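PDB 2WAD: penicillin-binding protein 2B, which probably cross-links peptides of adjacent glycan strands in the pneumococcal cell wall as part of the elongasome, and binds penicillin. Local coordinates for residues 310-315 and 356-361; 344-349 and 524-529; 493-498 and 544-549; 611-616 and 635-640; 645-650 and 668-673. All coordinates share one frame; numbering follows the deposited sequence.

Contact 1 (310-315 and 356-361); sequences LTIDLA and LSMSGL. Unlike the reference sequence in segment 356-361: Leu361 (reference Ile).
Ile312 rests the fork of its side chain on the backbone carbonyl of Leu356. Ile312 CG2 lies 3.5 Å from Leu356 O, and Ile312 CG1 is 3.9 Å from that same oxygen. CG2 is anti to the backbone N and CG1 is anti to the carbonyl carbon (chi1 -57°). The extended second torsion then carries the chain along the strand. CG1 comes near Ser357 CA, and Ile312 CD1 ends 4.3 Å from Met358 CG. This is a loose apolar touch near the root of the methionine side chain. Leu356 takes part mainly through its backbone. Its CB points away from Ile312, and its side chain packs on Ala347 of the next strand. That pairing contains a classic beta bulge, in which Leu356 and Ser357 both face Ala347. The strand belongs to the antiparallel sheet of the transpeptidase domain, and residues 310-315 lead from strand 307-310 into helix 314-334. No direct hydrogen bond joins the two segments. A water accepts from Asp313 N at 3.0 Å. The same water lies 2.5 Å from Leu356 O, which is too short to be trusted in detail. Asp313 is the N-cap of the helix. Asp313 OD1 uses the anti lone pair to accept from Ala315 N at 3.0 Å, with a bent N-H...O angle of 141°. The Thr311 hydroxyl lies within hydrogen-bonding distance of both Val355 O and Ile546 O and can share its single proton between them. Gln317 NE2 of the helix donates to Met358 O.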
# COMPACT_ATOMS: atom_id res chain seq x y z
N LEU A 310 7.92 7.27 -9.08
CA LEU A 310 7.82 5.83 -8.87
C LEU A 310 8.77 5.03 -9.73
O LEU A 310 9.34 5.53 -10.70
CB LEU A 310 6.40 5.33 -9.13
CG LEU A 310 5.27 6.16 -8.55
CD1 LEU A 310 3.97 5.38 -8.74
CD2 LEU A 310 5.56 6.48 -7.09
N THR A 311 8.94 3.77 -9.34
CA THR A 311 9.80 2.84 -10.05
C THR A 311 9.00 2.22 -11.18
O THR A 311 9.58 1.62 -12.08
CB THR A 311 10.25 1.70 -9.12
OG1 THR A 311 9.10 1.11 -8.51
CG2 THR A 311 11.16 2.22 -8.01
N ILE A 312 7.67 2.33 -11.12
CA ILE A 312 6.80 1.71 -12.12
C ILE A 312 6.55 2.63 -13.30
O ILE A 312 6.24 3.82 -13.13
CB ILE A 312 5.40 1.35 -11.56
CG1 ILE A 312 5.52 0.41 -10.34
CG2 ILE A 312 4.55 0.72 -12.67
CD1 ILE A 312 4.25 0.32 -9.54
N ASP A 313 6.68 2.07 -14.49
CA ASP A 313 6.32 2.78 -15.70
C ASP A 313 4.88 2.45 -16.11
O ASP A 313 4.53 1.29 -16.26
CB ASP A 313 7.31 2.38 -16.80
CG ASP A 313 7.26 3.31 -17.97
OD1 ASP A 313 6.25 3.25 -18.71
OD2 ASP A 313 8.19 4.13 -18.11
N LEU A 314 4.04 3.46 -16.26
CA LEU A 314 2.66 3.22 -16.69
C LEU A 314 2.50 2.26 -17.88
O LEU A 314 1.60 1.43 -17.86
CB LEU A 314 1.98 4.54 -17.03
CG LEU A 314 0.92 5.17 -16.13
CD1 LEU A 314 1.37 5.10 -14.69
CD2 LEU A 314 0.65 6.61 -16.55
N ALA A 315 3.33 2.42 -18.91
CA ALA A 315 3.23 1.64 -20.13
C ALA A 315 3.48 0.17 -19.81
O ALA A 315 2.71 -0.70 -20.23
CB ALA A 315 4.20 2.16 -21.22
N LEU A 356 8.68 -3.19 -10.46
CA LEU A 356 8.48 -2.98 -11.91
C LEU A 356 7.00 -2.93 -12.26
O LEU A 356 6.59 -2.13 -13.09
CB LEU A 356 9.19 -4.08 -12.72
CG LEU A 356 10.69 -4.15 -12.38
CD1 LEU A 356 11.31 -5.37 -13.04
CD2 LEU A 356 11.41 -2.80 -12.71
N SER A 357 6.20 -3.78 -11.61
CA SER A 357 4.75 -3.67 -11.66
C SER A 357 4.12 -4.58 -10.63
O SER A 357 4.72 -5.59 -10.24
CB SER A 357 4.19 -4.05 -13.04
OG SER A 357 4.37 -5.43 -13.22
N MET A 358 2.92 -4.21 -10.21
CA MET A 358 2.09 -4.94 -9.28
C MET A 358 0.70 -4.94 -9.91
O MET A 358 0.01 -3.93 -9.84
CB MET A 358 1.91 -4.15 -7.97
CG MET A 358 3.05 -3.30 -7.52
SD MET A 358 2.74 -2.13 -6.17
CE MET A 358 1.49 -2.93 -5.13
N SER A 359 0.24 -6.07 -10.44
CA SER A 359 -0.98 -6.11 -11.23
C SER A 359 -1.89 -7.16 -10.65
O SER A 359 -1.42 -8.24 -10.26
CB SER A 359 -0.66 -6.56 -12.67
OG SER A 359 -0.19 -5.48 -13.47
N GLY A 360 -3.19 -6.90 -10.66
CA GLY A 360 -4.12 -7.91 -10.19
C GLY A 360 -5.47 -7.77 -10.87
O GLY A 360 -5.90 -6.66 -11.20
N LEU A 361 -6.12 -8.90 -11.10
CA LEU A 361 -7.43 -8.88 -11.73
C LEU A 361 -8.31 -9.72 -10.84
O LEU A 361 -7.98 -10.87 -10.58
CB LEU A 361 -7.38 -9.50 -13.13
CG LEU A 361 -8.62 -9.28 -14.00
CD1 LEU A 361 -8.94 -7.82 -14.16
CD2 LEU A 361 -8.46 -9.96 -15.35
O HOH W 1 7.86 -0.71 -14.68

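Contact 2 (344-349 and 524-529); sequences YAVALN and TPMQLA
Val346 stands at the middle of a helix-on-sheet contact, where helix 525-536 packs on strand 342-348 in the sheet of the transpeptidase domain. The short axes are 7.8 Å apart and cross at -39°. Tyr344, Val346 and Leu348 turn their CB atoms to the helix, as alternation along a strand requires. Val346 divides its branches between two parts of the helix. Val346 CG1 is anti to the backbone N (chi1 169°) and lies 3.6 Å from Ala529 CB. CG2, beside the backbone N, rests instead over the Pro525-Met526 peptide. Met526 bends at both chi2 and chi3, which folds its thioether back over the valine at about a right angle. Met526 SD comes to 3.8 Å from Val346 CG1, and its CE approaches both valine methyls. Leu348 uses two methyls. Leu348 CD1 sits 3.8 Å from Ala529 CB, while Leu348 CD2 reaches Met526 SD at 4.2 Å. At the other end Tyr344 meets Pro525 at the root of its side chain. The ring leads away from the helix and meets that of Phe382, and Tyr344 OH bonds to Asp373. All six touching residues are buried. The helix start is fixed by a capping box: Gln527 N donates to Thr524 OG1 at 3.1 Å, and Gln527 OE1 accepts from Thr524 N on an in-plane lone pair. Pro525 follows the cap directly, and Pro525 CG lies 3.6 Å from Tyr344 CB.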
# COMPACT_ATOMS: atom_id res chain seq x y z
N TYR A 344 -2.84 -12.63 -10.33
CA TYR A 344 -2.01 -11.56 -9.79
C TYR A 344 -0.56 -11.79 -10.22
O TYR A 344 -0.13 -12.94 -10.34
CB TYR A 344 -2.11 -11.55 -8.24
CG TYR A 344 -3.51 -11.21 -7.80
CD1 TYR A 344 -3.88 -9.89 -7.53
CD2 TYR A 344 -4.49 -12.19 -7.74
CE1 TYR A 344 -5.18 -9.55 -7.19
CE2 TYR A 344 -5.81 -11.86 -7.42
CZ TYR A 344 -6.14 -10.54 -7.15
OH TYR A 344 -7.44 -10.22 -6.83
N ALA A 345 0.19 -10.71 -10.46
CA ALA A 345 1.57 -10.78 -10.87
C ALA A 345 2.27 -9.58 -10.27
O ALA A 345 1.72 -8.49 -10.27
CB ALA A 345 1.72 -10.72 -12.40
N VAL A 346 3.49 -9.80 -9.79
CA VAL A 346 4.32 -8.73 -9.25
C VAL A 346 5.69 -9.01 -9.85
O VAL A 346 6.19 -10.14 -9.81
CB VAL A 346 4.45 -8.79 -7.68
CG1 VAL A 346 5.55 -7.83 -7.18
CG2 VAL A 346 3.15 -8.43 -7.00
N ALA A 347 6.27 -7.98 -10.45
CA ALA A 347 7.62 -8.06 -10.99
C ALA A 347 8.51 -7.11 -10.19
O ALA A 347 8.13 -5.95 -9.96
CB ALA A 347 7.62 -7.59 -12.49
N LEU A 348 9.71 -7.58 -9.83
CA LEU A 348 10.67 -6.77 -9.07
C LEU A 348 12.05 -6.79 -9.72
O LEU A 348 12.41 -7.78 -10.36
CB LEU A 348 10.84 -7.35 -7.66
CG LEU A 348 9.62 -7.53 -6.75
CD1 LEU A 348 10.02 -8.15 -5.40
CD2 LEU A 348 8.90 -6.22 -6.53
N ASN A 349 12.82 -5.71 -9.55
CA ASN A 349 14.24 -5.68 -9.90
C ASN A 349 14.93 -6.30 -8.69
O ASN A 349 14.89 -5.72 -7.60
CB ASN A 349 14.66 -4.21 -10.08
CG ASN A 349 16.15 -4.03 -10.39
OD1 ASN A 349 17.01 -4.83 -10.01
ND2 ASN A 349 16.46 -2.93 -11.07
N THR A 524 0.95 -13.62 0.18
CA THR A 524 0.55 -12.62 -0.82
C THR A 524 1.45 -12.71 -2.07
O THR A 524 2.54 -13.26 -2.03
CB THR A 524 0.73 -11.19 -0.30
OG1 THR A 524 2.12 -10.93 -0.17
CG2 THR A 524 0.05 -10.98 1.06
N PRO A 525 1.00 -12.14 -3.20
CA PRO A 525 1.83 -12.17 -4.40
C PRO A 525 3.13 -11.37 -4.21
O PRO A 525 4.15 -11.75 -4.79
CB PRO A 525 0.91 -11.59 -5.49
CG PRO A 525 -0.50 -11.88 -5.01
CD PRO A 525 -0.42 -11.83 -3.48
N MET A 526 3.12 -10.29 -3.42
CA MET A 526 4.33 -9.53 -3.15
C MET A 526 5.36 -10.38 -2.40
O MET A 526 6.55 -10.36 -2.74
CB MET A 526 4.00 -8.21 -2.42
CG MET A 526 5.17 -7.29 -2.13
SD MET A 526 5.89 -6.60 -3.65
CE MET A 526 4.48 -5.69 -4.26
N GLN A 527 4.92 -11.15 -1.40
CA GLN A 527 5.81 -12.08 -0.67
C GLN A 527 6.44 -13.11 -1.62
O GLN A 527 7.64 -13.44 -1.51
CB GLN A 527 5.05 -12.79 0.46
CG GLN A 527 4.65 -11.88 1.67
CD GLN A 527 3.84 -12.62 2.71
OE1 GLN A 527 2.80 -13.18 2.40
NE2 GLN A 527 4.29 -12.61 3.96
N LEU A 528 5.62 -13.64 -2.54
CA LEU A 528 6.13 -14.66 -3.49
C LEU A 528 7.09 -14.04 -4.51
O LEU A 528 8.04 -14.70 -4.90
CB LEU A 528 4.98 -15.43 -4.18
CG LEU A 528 4.19 -16.31 -3.19
CD1 LEU A 528 2.78 -16.62 -3.72
CD2 LEU A 528 4.94 -17.61 -3.03
N ALA A 529 6.90 -12.78 -4.91
CA ALA A 529 7.93 -12.11 -5.69
C ALA A 529 9.23 -11.87 -4.92
O ALA A 529 10.32 -12.00 -5.48
CB ALA A 529 7.44 -10.80 -6.30

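Contact 3 (493-498 and 544-549); sequences IDLPDE and PHIVEG. Unlike the reference sequence in segment 544-549: His545 (reference Arg).
Asp494 lays its carboxylate against the backbone between His545 and Val547 and grips two successive amides. Asp494 OD1 accepts from Ile546 N at 2.9 Å, and Asp494 OD2 accepts from Val547 N at 3.1 Å. Both oxygens use their syn lone pairs, and both bonds are fairly straight, at 160° and 162°. A weak second bond runs from Ile546 N to OD2. CG lies between the backbone N and the carbonyl carbon (chi1 53°), which brings the carboxylate up to these amides. Tyr272 OH gives OD2 another hydrogen bond, so this buried carboxylate is well supplied with donors; that would probably favour its charged form. The backbone of Asp494 forms the centre of an inverse gamma turn, closed by a weak bond from Leu495 N to Ile493 O. On either flank of the turn in sequence, Ile493 and Leu495 meet Ile546. Ile493 CD1 and Leu495 CG each approach Ile546 CD1 to 3.8 Å, the leucine side chain lying across the isoleucine at about a right angle. Beyond them, Ile493 CA points its hydrogen at Pro544 O in a nearly straight C-H...O contact of 3.3 Å. His545, which differs from the reference, turns its ring away. His545 ND1 donates, close to the ring plane, to Val547 O at 2.8 Å. The contact ties a loop that follows helix 471-484 to the start of strand 547-553. Helix 525-536 packs on Ile493 and Pro544 through Met526, strand 307-310 lies against Val547, and strand 355-363 meets Ile546 through Val355 and Met358.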
# COMPACT_ATOMS: atom_id res chain seq x y z
N ILE A 493 7.67 -3.46 2.17
CA ILE A 493 7.21 -2.60 1.08
C ILE A 493 6.73 -1.25 1.63
O ILE A 493 6.20 -1.20 2.74
CB ILE A 493 6.13 -3.25 0.22
CG1 ILE A 493 5.99 -2.48 -1.10
CG2 ILE A 493 4.81 -3.34 0.97
CD1 ILE A 493 4.94 -3.04 -1.99
N ASP A 494 6.95 -0.18 0.85
CA ASP A 494 6.65 1.19 1.26
C ASP A 494 5.16 1.55 1.11
O ASP A 494 4.79 2.51 0.41
CB ASP A 494 7.56 2.18 0.52
CG ASP A 494 7.54 2.00 -1.02
OD1 ASP A 494 7.13 0.93 -1.55
OD2 ASP A 494 8.03 2.94 -1.71
N LEU A 495 4.30 0.78 1.78
CA LEU A 495 2.88 1.09 1.86
C LEU A 495 2.50 0.91 3.33
O LEU A 495 3.15 0.14 4.02
CB LEU A 495 2.04 0.15 0.97
CG LEU A 495 2.15 0.34 -0.55
CD1 LEU A 495 1.42 -0.74 -1.32
CD2 LEU A 495 1.71 1.73 -1.02
N PRO A 496 1.49 1.64 3.81
CA PRO A 496 1.23 1.65 5.26
C PRO A 496 0.96 0.28 5.88
O PRO A 496 1.44 -0.00 6.97
CB PRO A 496 0.03 2.60 5.43
CG PRO A 496 -0.23 3.21 4.09
CD PRO A 496 0.76 2.70 3.09
N ASP A 497 0.21 -0.57 5.18
CA ASP A 497 -0.27 -1.83 5.74
C ASP A 497 -0.33 -2.98 4.73
O ASP A 497 -1.20 -3.00 3.87
CB ASP A 497 -1.66 -1.63 6.35
CG ASP A 497 -2.14 -2.85 7.11
OD1 ASP A 497 -1.31 -3.51 7.79
OD2 ASP A 497 -3.36 -3.15 7.05
N GLU A 498 0.55 -3.96 4.87
CA GLU A 498 0.51 -5.12 3.99
C GLU A 498 0.01 -6.32 4.81
O GLU A 498 0.26 -6.42 6.00
CB GLU A 498 1.93 -5.43 3.49
CG GLU A 498 2.92 -5.67 4.62
CD GLU A 498 4.30 -6.04 4.13
OE1 GLU A 498 5.28 -5.56 4.73
OE2 GLU A 498 4.41 -6.79 3.15
N PRO A 544 11.01 -4.34 -1.17
CA PRO A 544 10.46 -3.81 -2.41
C PRO A 544 10.07 -2.36 -2.20
O PRO A 544 9.62 -1.99 -1.12
CB PRO A 544 9.23 -4.69 -2.69
CG PRO A 544 9.07 -5.59 -1.53
CD PRO A 544 10.07 -5.20 -0.46
N HIS A 545 10.33 -1.51 -3.19
CA HIS A 545 10.02 -0.11 -3.01
C HIS A 545 9.40 0.38 -4.32
O HIS A 545 9.91 0.08 -5.40
CB HIS A 545 11.23 0.73 -2.53
CG HIS A 545 12.42 0.75 -3.44
ND1 HIS A 545 12.63 1.74 -4.37
CD2 HIS A 545 13.48 -0.08 -3.53
CE1 HIS A 545 13.76 1.51 -5.01
NE2 HIS A 545 14.29 0.40 -4.52
N ILE A 546 8.27 1.07 -4.18
CA ILE A 546 7.51 1.58 -5.32
C ILE A 546 8.02 2.97 -5.70
O ILE A 546 7.92 3.40 -6.86
CB ILE A 546 6.02 1.66 -4.94
CG1 ILE A 546 5.46 0.28 -4.62
CG2 ILE A 546 5.22 2.29 -6.08
CD1 ILE A 546 4.22 0.28 -3.73
N VAL A 547 8.55 3.70 -4.71
CA VAL A 547 9.13 5.02 -4.96
C VAL A 547 10.60 4.92 -5.33
O VAL A 547 11.33 4.17 -4.69
CB VAL A 547 8.93 5.96 -3.76
CG1 VAL A 547 9.70 7.25 -4.00
CG2 VAL A 547 7.43 6.26 -3.55
N GLU A 548 11.02 5.65 -6.36
CA GLU A 548 12.38 5.58 -6.88
C GLU A 548 13.25 6.70 -6.32
O GLU A 548 14.43 6.49 -6.05
CB GLU A 548 12.43 5.61 -8.42
CG GLU A 548 13.85 5.64 -9.05
CD GLU A 548 14.44 7.05 -9.13
OE1 GLU A 548 15.68 7.20 -9.07
OE2 GLU A 548 13.69 8.04 -9.25
N GLY A 549 12.66 7.88 -6.15
CA GLY A 549 13.42 9.01 -5.60
C GLY A 549 12.55 10.17 -5.17
O GLY A 549 11.38 10.24 -5.53

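Contact 4 (611-616 and 635-640); sequences SISGKT and VAYAPT. Unlike the reference sequence in segment 635-640: Thr640 (reference Ser).
Thr640 OG1 is held by two serine hydroxyls. Ser611 OG lies 2.7 Å from Thr640 OG1 and Ser613 OG 2.8 Å, either partner being a possible donor. The cluster closes one end of an antiparallel pair: strand 613-616, the edge strand, against strand 634-638. Lys615 opens a KTG-type motif, as in other penicillin-binding transpeptidases, close to Ser386, the probable acyl-ester nucleophile. Ser613 and Tyr637 form a hydrogen-bonded pair, and so do Lys615 and Val635. Between them lies the non-hydrogen-bonded pair of Gly614 and Ala636. With no side chain at Gly614, Gly614 CA comes to 3.8 Å from Ala636 CA. Past the strands, a cis peptide precedes Pro639, and Thr640 N donates to Ser611 O from above the carbonyl plane. Tyr637 CG sits between its backbone N and carbonyl carbon (chi1 58°), which swings the ring over the serine. Ser613 CB makes a CH-pi contact with one face of the Tyr637 ring, offset toward the rim and 4.0 Å from the ring centroid. A water joins Ser613 OG to Tyr637 OH. At the other end Lys615, bent at chi2 and chi4, turns Lys615 NZ to Ser443 OG and, at 3.0 Å, to Thr616 O.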
# COMPACT_ATOMS: atom_id res chain seq x y z
N SER A 611 17.44 -16.03 -21.35
CA SER A 611 17.45 -17.24 -20.55
C SER A 611 16.70 -17.03 -19.23
O SER A 611 17.03 -16.13 -18.46
CB SER A 611 18.90 -17.65 -20.26
OG SER A 611 18.93 -18.77 -19.40
N ILE A 612 15.70 -17.87 -18.99
CA ILE A 612 14.80 -17.79 -17.86
C ILE A 612 14.99 -19.01 -16.95
O ILE A 612 15.08 -20.15 -17.44
CB ILE A 612 13.33 -17.76 -18.35
CG1 ILE A 612 13.09 -16.49 -19.17
CG2 ILE A 612 12.38 -17.81 -17.16
CD1 ILE A 612 11.71 -16.29 -19.65
N SER A 613 15.09 -18.75 -15.64
CA SER A 613 15.10 -19.79 -14.62
C SER A 613 13.85 -19.63 -13.75
O SER A 613 13.35 -18.51 -13.57
CB SER A 613 16.36 -19.65 -13.76
OG SER A 613 17.53 -19.76 -14.55
N GLY A 614 13.29 -20.71 -13.24
CA GLY A 614 12.06 -20.55 -12.48
C GLY A 614 11.60 -21.83 -11.80
O GLY A 614 12.35 -22.81 -11.73
N LYS A 615 10.35 -21.82 -11.35
CA LYS A 615 9.78 -22.98 -10.64
C LYS A 615 8.26 -22.89 -10.79
O LYS A 615 7.68 -21.82 -10.66
CB LYS A 615 10.21 -22.95 -9.16
CG LYS A 615 9.69 -24.08 -8.29
CD LYS A 615 10.34 -25.40 -8.68
CE LYS A 615 9.71 -26.60 -7.98
NZ LYS A 615 8.31 -26.91 -8.48
N THR A 616 7.62 -24.01 -11.11
CA THR A 616 6.17 -24.09 -11.26
C THR A 616 5.44 -24.53 -9.98
O THR A 616 6.03 -25.11 -9.06
CB THR A 616 5.79 -25.19 -12.27
OG1 THR A 616 6.32 -26.44 -11.79
CG2 THR A 616 6.30 -24.86 -13.67
N VAL A 635 7.08 -18.84 -10.33
CA VAL A 635 8.05 -17.79 -10.05
C VAL A 635 9.21 -17.95 -11.05
O VAL A 635 9.50 -19.06 -11.48
CB VAL A 635 8.57 -17.85 -8.58
CG1 VAL A 635 7.45 -17.63 -7.59
CG2 VAL A 635 9.25 -19.19 -8.28
N ALA A 636 9.87 -16.86 -11.43
CA ALA A 636 10.94 -16.90 -12.42
C ALA A 636 11.86 -15.69 -12.26
O ALA A 636 11.44 -14.66 -11.75
CB ALA A 636 10.34 -16.89 -13.85
N TYR A 637 13.10 -15.81 -12.73
CA TYR A 637 13.95 -14.63 -12.92
C TYR A 637 14.78 -14.74 -14.21
O TYR A 637 14.84 -15.81 -14.82
CB TYR A 637 14.87 -14.40 -11.72
CG TYR A 637 15.78 -15.57 -11.40
CD1 TYR A 637 16.99 -15.75 -12.07
CD2 TYR A 637 15.41 -16.52 -10.44
CE1 TYR A 637 17.82 -16.85 -11.77
CE2 TYR A 637 16.24 -17.59 -10.13
CZ TYR A 637 17.43 -17.76 -10.81
OH TYR A 637 18.21 -18.86 -10.49
N ALA A 638 15.40 -13.64 -14.61
CA ALA A 638 16.11 -13.54 -15.89
C ALA A 638 16.84 -12.20 -15.98
O ALA A 638 16.44 -11.22 -15.37
CB ALA A 638 15.12 -13.67 -17.07
N PRO A 639 17.91 -12.15 -16.78
CA PRO A 639 18.44 -13.36 -17.39
C PRO A 639 19.15 -14.27 -16.39
O PRO A 639 19.66 -13.80 -15.37
CB PRO A 639 19.41 -12.85 -18.46
CG PRO A 639 19.42 -11.37 -18.37
CD PRO A 639 18.32 -10.91 -17.46
N THR A 640 19.15 -15.57 -16.65
CA THR A 640 19.76 -16.49 -15.72
C THR A 640 21.08 -15.95 -15.17
O THR A 640 21.30 -15.95 -13.96
CB THR A 640 19.95 -17.87 -16.37
OG1 THR A 640 18.67 -18.41 -16.69
CG2 THR A 640 20.71 -18.82 -15.46
O HOH W 2 19.45 -20.29 -12.46

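Contact 5 (645-650 and 668-673); sequences IAVAVV and DIINLY
Ile645 and Tyr673 make the tight end of this contact, in which helix 661-676 packs on strand 645-650 of the transpeptidase sheet. The segments run roughly antiparallel, at 146°, with axes 9.4 Å apart. Ile645 has CG1 anti to its backbone N (chi1 179°), and this extended branch slides alongside the tyrosine in the opposite direction. Ile645 CD1 sits 3.7 Å from Tyr673 CB and 3.8 Å from Tyr673 CG, near the root of the ring. The other branch, CG2, meets CG1 and CG2 of Ile670. In the middle, Val647 spreads its two methyls over neighbouring helix residues. Val647 CG1 packs on Ile670 CD1 at 4.0 Å, while CG2 turns to Ile669. The far end is looser. Val649 brings a single methyl to the tip of Ile669. No hydrogen bond crosses the contact, and the residues that meet are shut off from solvent. Asp668, Asn671 and Leu672 occupy the partly exposed side of the helix. Asp668 bonds to Tyr327, and Asn671 to the backbone of Gly607 and Thr609. Phe316 and Leu323 of helix 314-334 also touch Ile669. Ile669 CD1 touches both valines, 4.2 Å from Val647 CG2 and 4.2 Å from Val649 CG2.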
# COMPACT_ATOMS: atom_id res chain seq x y z
N ILE A 645 15.23 -9.05 -13.58
CA ILE A 645 13.81 -9.11 -13.23
C ILE A 645 13.51 -10.44 -12.53
O ILE A 645 14.01 -11.50 -12.92
CB ILE A 645 12.92 -8.92 -14.48
CG1 ILE A 645 11.44 -8.99 -14.11
CG2 ILE A 645 13.24 -9.99 -15.53
CD1 ILE A 645 10.46 -8.50 -15.17
N ALA A 646 12.67 -10.38 -11.50
CA ALA A 646 12.15 -11.58 -10.82
C ALA A 646 10.65 -11.40 -10.80
O ALA A 646 10.20 -10.29 -10.54
CB ALA A 646 12.68 -11.62 -9.41
N VAL A 647 9.88 -12.45 -11.07
CA VAL A 647 8.44 -12.30 -11.20
C VAL A 647 7.69 -13.44 -10.49
O VAL A 647 8.15 -14.57 -10.52
CB VAL A 647 8.01 -12.23 -12.68
CG1 VAL A 647 8.35 -13.54 -13.41
CG2 VAL A 647 6.49 -11.94 -12.79
N ALA A 648 6.55 -13.13 -9.86
CA ALA A 648 5.66 -14.12 -9.29
C ALA A 648 4.30 -14.01 -9.93
O ALA A 648 3.74 -12.92 -10.06
CB ALA A 648 5.47 -13.91 -7.78
N VAL A 649 3.73 -15.16 -10.23
CA VAL A 649 2.42 -15.18 -10.86
C VAL A 649 1.57 -16.11 -10.02
O VAL A 649 2.00 -17.22 -9.71
CB VAL A 649 2.47 -15.68 -12.34
CG1 VAL A 649 1.02 -15.92 -12.83
CG2 VAL A 649 3.22 -14.66 -13.21
N VAL A 650 0.41 -15.62 -9.62
CA VAL A 650 -0.44 -16.36 -8.70
C VAL A 650 -1.80 -16.48 -9.37
O VAL A 650 -2.45 -15.48 -9.64
CB VAL A 650 -0.56 -15.63 -7.33
CG1 VAL A 650 -1.52 -16.38 -6.41
CG2 VAL A 650 0.85 -15.50 -6.66
N ASP A 668 5.93 -14.39 -20.49
CA ASP A 668 5.49 -13.30 -21.35
C ASP A 668 5.68 -11.96 -20.64
O ASP A 668 5.85 -10.94 -21.31
CB ASP A 668 4.02 -13.44 -21.73
CG ASP A 668 3.77 -14.52 -22.76
OD1 ASP A 668 2.58 -14.78 -23.03
OD2 ASP A 668 4.72 -15.14 -23.28
N ILE A 669 5.58 -11.95 -19.31
CA ILE A 669 5.91 -10.73 -18.57
C ILE A 669 7.40 -10.44 -18.68
O ILE A 669 7.80 -9.28 -18.83
CB ILE A 669 5.51 -10.77 -17.07
CG1 ILE A 669 3.98 -10.74 -16.93
CG2 ILE A 669 6.12 -9.58 -16.31
CD1 ILE A 669 3.47 -11.22 -15.55
N ILE A 670 8.23 -11.48 -18.61
CA ILE A 670 9.66 -11.27 -18.76
C ILE A 670 10.00 -10.75 -20.16
O ILE A 670 10.79 -9.81 -20.29
CB ILE A 670 10.48 -12.52 -18.34
CG1 ILE A 670 10.36 -12.70 -16.82
CG2 ILE A 670 11.97 -12.39 -18.71
CD1 ILE A 670 11.11 -13.86 -16.26
N ASN A 671 9.41 -11.33 -21.20
CA ASN A 671 9.67 -10.88 -22.57
C ASN A 671 9.18 -9.45 -22.71
O ASN A 671 9.81 -8.63 -23.36
CB ASN A 671 8.92 -11.72 -23.61
CG ASN A 671 9.55 -13.07 -23.87
OD1 ASN A 671 10.72 -13.28 -23.59
ND2 ASN A 671 8.79 -13.97 -24.50
N LEU A 672 8.03 -9.13 -22.12
CA LEU A 672 7.50 -7.77 -22.23
C LEU A 672 8.50 -6.78 -21.67
O LEU A 672 8.79 -5.75 -22.28
CB LEU A 672 6.15 -7.61 -21.53
CG LEU A 672 4.91 -8.02 -22.34
CD1 LEU A 672 3.67 -8.21 -21.46
CD2 LEU A 672 4.61 -7.06 -23.51
N TYR A 673 9.06 -7.12 -20.52
CA TYR A 673 10.06 -6.27 -19.88
C TYR A 673 11.34 -6.11 -20.69
O TYR A 673 11.89 -5.00 -20.76
CB TYR A 673 10.43 -6.81 -18.50
CG TYR A 673 11.29 -5.83 -17.74
CD1 TYR A 673 10.77 -4.61 -17.31
CD2 TYR A 673 12.62 -6.10 -17.46
CE1 TYR A 673 11.57 -3.68 -16.62
CE2 TYR A 673 13.41 -5.21 -16.75
CZ TYR A 673 12.87 -4.00 -16.33
OH TYR A 673 13.65 -3.10 -15.65

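All five contacts are buried and differ mainly in chemistry. Contacts 1, 2, 4 and 5 reach one antiparallel sheet. Contacts 2 and 5 cover its opposite faces, with helix 525-536 on one and helix 661-676 on the other, and both are purely apolar across the segments. Contact 4 pairs its edge strand beside the active site; it is rich in backbone bonds and hydroxyls. Contact 3 joins loop to strand through a carboxylate, and it touches contact 2 where Met526 meets Ile493. Contact 1 is the smallest and lacks direct hydrogen bonds; it meets contact 3 through a Thr311 N to Ile546 O bond. Contacts 3 and 4 are farthest apart, with centres about 24 Å from each other.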